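2-ON-2 hemoglobin (Agrobacterium tumefaciens, PDB 2XYK) binds a heme whose iron carries a water molecule, and is probably an oxygen-binding, perhaps oxygen-carrying, globin of the truncated group II family. Local coordinates at residues 39-44 with 83-88. Residues are numbered along the deposited sequence; the frame is centred on the assembly and turned at random.
Sequences RAIHPA and APIGPA. With HEM (protoporphyrin IX containing Fe), chain C.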
loop_
_atom_site.group_PDB
_atom_site.type_symbol
_atom_site.label_atom_id
_atom_site.label_comp_id
_atom_site.label_asym_id
_atom_site.label_seq_id
_atom_site.Cartn_x
_atom_site.Cartn_y
_atom_site.Cartn_z
ATOM N N ARG A 39 4.361 -1.673 12.899
ATOM C CA ARG A 39 3.193 -1.226 13.661
ATOM C C ARG A 39 3.534 -0.085 14.660
ATOM O O ARG A 39 2.757 0.845 14.835
ATOM C CB ARG A 39 2.555 -2.428 14.390
ATOM C CG ARG A 39 1.269 -2.084 15.144
ATOM C CD ARG A 39 0.242 -1.444 14.197
ATOM N NE ARG A 39 -0.994 -1.029 14.861
ATOM C CZ ARG A 39 -1.291 0.214 15.229
ATOM N NH1 ARG A 39 -0.442 1.209 15.014
ATOM N NH2 ARG A 39 -2.465 0.471 15.790
ATOM N N ALA A 40 4.698 -0.172 15.288
ATOM C CA ALA A 40 5.118 0.775 16.322
ATOM C C ALA A 40 5.190 2.223 15.861
ATOM O O ALA A 40 4.954 3.124 16.653
ATOM C CB ALA A 40 6.476 0.330 16.965
ATOM N N ILE A 41 5.470 2.445 14.577
ATOM C CA ILE A 41 5.672 3.795 14.050
ATOM C C ILE A 41 4.404 4.377 13.438
ATOM O O ILE A 41 4.366 5.538 13.098
ATOM C CB ILE A 41 6.866 3.863 13.021
ATOM C CG1 ILE A 41 6.612 2.975 11.784
ATOM C CG2 ILE A 41 8.203 3.472 13.710
ATOM C CD1 ILE A 41 7.350 3.405 10.525
ATOM N N HIS A 42 3.377 3.557 13.298
ATOM C CA HIS A 42 2.100 4.009 12.776
ATOM C C HIS A 42 1.293 4.582 13.946
ATOM O O HIS A 42 1.572 4.250 15.119
ATOM C CB HIS A 42 1.338 2.850 12.071
ATOM C CG HIS A 42 1.659 2.714 10.614
ATOM N ND1 HIS A 42 2.783 2.055 10.154
ATOM C CD2 HIS A 42 1.020 3.183 9.515
ATOM C CE1 HIS A 42 2.811 2.108 8.834
ATOM N NE2 HIS A 42 1.748 2.775 8.418
ATOM N N PRO A 43 0.302 5.449 13.629
ATOM C CA PRO A 43 -0.588 6.022 14.665
ATOM C C PRO A 43 -1.318 4.931 15.478
ATOM O O PRO A 43 -1.596 3.841 14.947
ATOM C CB PRO A 43 -1.581 6.892 13.867
ATOM C CG PRO A 43 -0.844 7.178 12.464
ATOM C CD PRO A 43 0.006 5.935 12.252
ATOM N N ALA A 44 -1.621 5.223 16.750
ATOM C CA ALA A 44 -2.312 4.278 17.605
ATOM C C ALA A 44 -3.670 3.902 17.016
ATOM O O ALA A 44 -4.089 2.737 17.103
ATOM C CB ALA A 44 -2.467 4.831 19.040
ATOM N N ALA A 83 8.650 9.511 10.002
ATOM C CA ALA A 83 8.745 8.255 10.735
ATOM C C ALA A 83 10.167 7.750 10.622
ATOM O O ALA A 83 10.822 8.001 9.618
ATOM C CB ALA A 83 7.758 7.220 10.195
ATOM N N PRO A 84 10.677 7.092 11.673
ATOM C CA PRO A 84 11.985 6.448 11.582
ATOM C C PRO A 84 11.863 5.042 10.964
ATOM O O PRO A 84 11.386 4.089 11.592
ATOM C CB PRO A 84 12.433 6.398 13.026
ATOM C CG PRO A 84 11.156 6.244 13.806
ATOM C CD PRO A 84 10.088 6.956 13.026
ATOM N N ILE A 85 12.265 4.958 9.704
ATOM C CA ILE A 85 12.104 3.757 8.924
ATOM C C ILE A 85 13.465 3.145 8.618
ATOM O O ILE A 85 14.188 3.610 7.728
ATOM C CB ILE A 85 11.307 4.003 7.594
ATOM C CG1 ILE A 85 9.929 4.622 7.890
ATOM C CG2 ILE A 85 11.131 2.653 6.834
ATOM C CD1 ILE A 85 9.177 5.214 6.686
ATOM N N GLY A 86 13.799 2.096 9.368
ATOM C CA GLY A 86 14.989 1.287 9.094
ATOM C C GLY A 86 14.625 0.008 8.349
ATOM O O GLY A 86 13.463 -0.178 7.980
ATOM N N PRO A 87 15.601 -0.907 8.170
ATOM C CA PRO A 87 15.379 -2.156 7.416
ATOM C C PRO A 87 14.186 -2.937 7.978
ATOM O O PRO A 87 13.414 -3.495 7.223
ATOM C CB PRO A 87 16.674 -2.947 7.631
ATOM C CG PRO A 87 17.716 -1.909 8.003
ATOM C CD PRO A 87 16.971 -0.807 8.713
ATOM N N ALA A 88 14.022 -2.929 9.299
ATOM C CA ALA A 88 12.962 -3.700 9.958
ATOM C C ALA A 88 11.558 -3.175 9.637
ATOM O O ALA A 88 10.658 -3.956 9.295
ATOM C CB ALA A 88 13.190 -3.770 11.496
HETATM C CHA HEM C . 1.939 6.984 5.298
HETATM C CHB HEM C . 5.177 3.665 6.953
HETATM C CHC HEM C . 6.094 2.445 2.312
HETATM C CHD HEM C . 2.136 4.844 0.909
HETATM C C1A HEM C . 2.780 6.250 6.129
HETATM C C2A HEM C . 2.985 6.471 7.549
HETATM C C3A HEM C . 3.871 5.577 8.004
HETATM C C4A HEM C . 4.264 4.726 6.893
HETATM C CMA HEM C . 4.432 5.403 9.453
HETATM C CAA HEM C . 2.262 7.587 8.344
HETATM C CBA HEM C . 0.821 7.093 8.624
HETATM C CGA HEM C . -0.221 8.197 8.801
HETATM O O1A HEM C . 0.012 9.408 8.514
HETATM O O2A HEM C . -1.349 7.859 9.234
HETATM C C1B HEM C . 5.751 3.054 5.848
HETATM C C2B HEM C . 6.834 2.076 5.814
HETATM C C3B HEM C . 7.066 1.757 4.519
HETATM C C4B HEM C . 6.142 2.514 3.698
HETATM C CMB HEM C . 7.581 1.488 7.023
HETATM C CAB HEM C . 8.111 0.776 3.924
HETATM C CBB HEM C . 9.404 1.108 3.880
HETATM C C1C HEM C . 5.091 2.942 1.528
HETATM C C2C HEM C . 4.908 2.675 0.126
HETATM C C3C HEM C . 3.806 3.322 -0.281
HETATM C C4C HEM C . 3.266 4.032 0.870
HETATM C CMC HEM C . 5.879 1.775 -0.676
HETATM C CAC HEM C . 3.216 3.336 -1.720
HETATM C CBC HEM C . 2.926 2.176 -2.353
HETATM C C1D HEM C . 1.745 5.720 1.905
HETATM C C2D HEM C . 0.750 6.777 1.789
HETATM C C3D HEM C . 0.696 7.440 3.154
HETATM C C4D HEM C . 1.656 6.734 3.967
HETATM C CMD HEM C . -0.085 7.135 0.535
HETATM C CAD HEM C . -0.195 8.632 3.586
HETATM C CBD HEM C . 0.664 9.861 3.266
HETATM C CGD HEM C . 0.039 11.132 3.798
HETATM O O1D HEM C . 0.183 11.440 5.011
HETATM O O2D HEM C . -0.612 11.819 2.985
HETATM N NA HEM C . 3.571 5.178 5.760
HETATM N NB HEM C . 5.350 3.275 4.539
HETATM N NC HEM C . 4.087 3.776 1.954
HETATM N ND HEM C . 2.238 5.731 3.197
HETATM FE FE HEM C . 3.815 4.518 3.835
HETATM O O HOH W 1 2.476 3.149 4.110
#
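A hydrogen bond of 2.9 Å from R39 NH1 to P43 O ties down the turn that follows I41, the residue whose side chain reaches across to A83, P84 and I85. The same guanidinium group sends NH2 to A44 O in its own plane, whereas P43 O is tilted from that plane; NE forms a salt bridge with D30, so three partners fix the rotation of the arginine. Between the segments themselves the contact is apolar, and I41 makes all of it. Its chi1 of 62° sets CG1 in the gap flanked by N and C of the backbone and leaves CG2 anti to C, which sends CD1 to A83 and I85 and CG2 to P84. CD1 reaches 3.9 Å from A83 CB and equally close to I85 CG1, while CG2 meets the ring of P84, 4.0 Å from CD, the isoleucine and the proline passing side by side and running opposite ways. The heme methyl CMA is drawn into this cluster, with I41 CD1 3.7 Å away.

The two segments hold that heme border from both faces. On the side of the iron-bound water, H42 lays one ring face over CMA and brings CE1 within 3.4 Å of the methine carbon CHB; its ND1 hydrogen-bonds to C38 O, which steadies the ring. On the other side, that of the axial ligand H80, I85 CG2 packs 3.7 Å from the methyl CMB. P43 CG touches propionate oxygen O2A.

This is part of the globin heme pocket. I41 lies on helix 36-41, with helix 47-60 contributing S49 beside H42 and P43; residues 83-86 belong to the link between helix 76-80, which carries H80, and helix 87-104, where G86 is the N-cap.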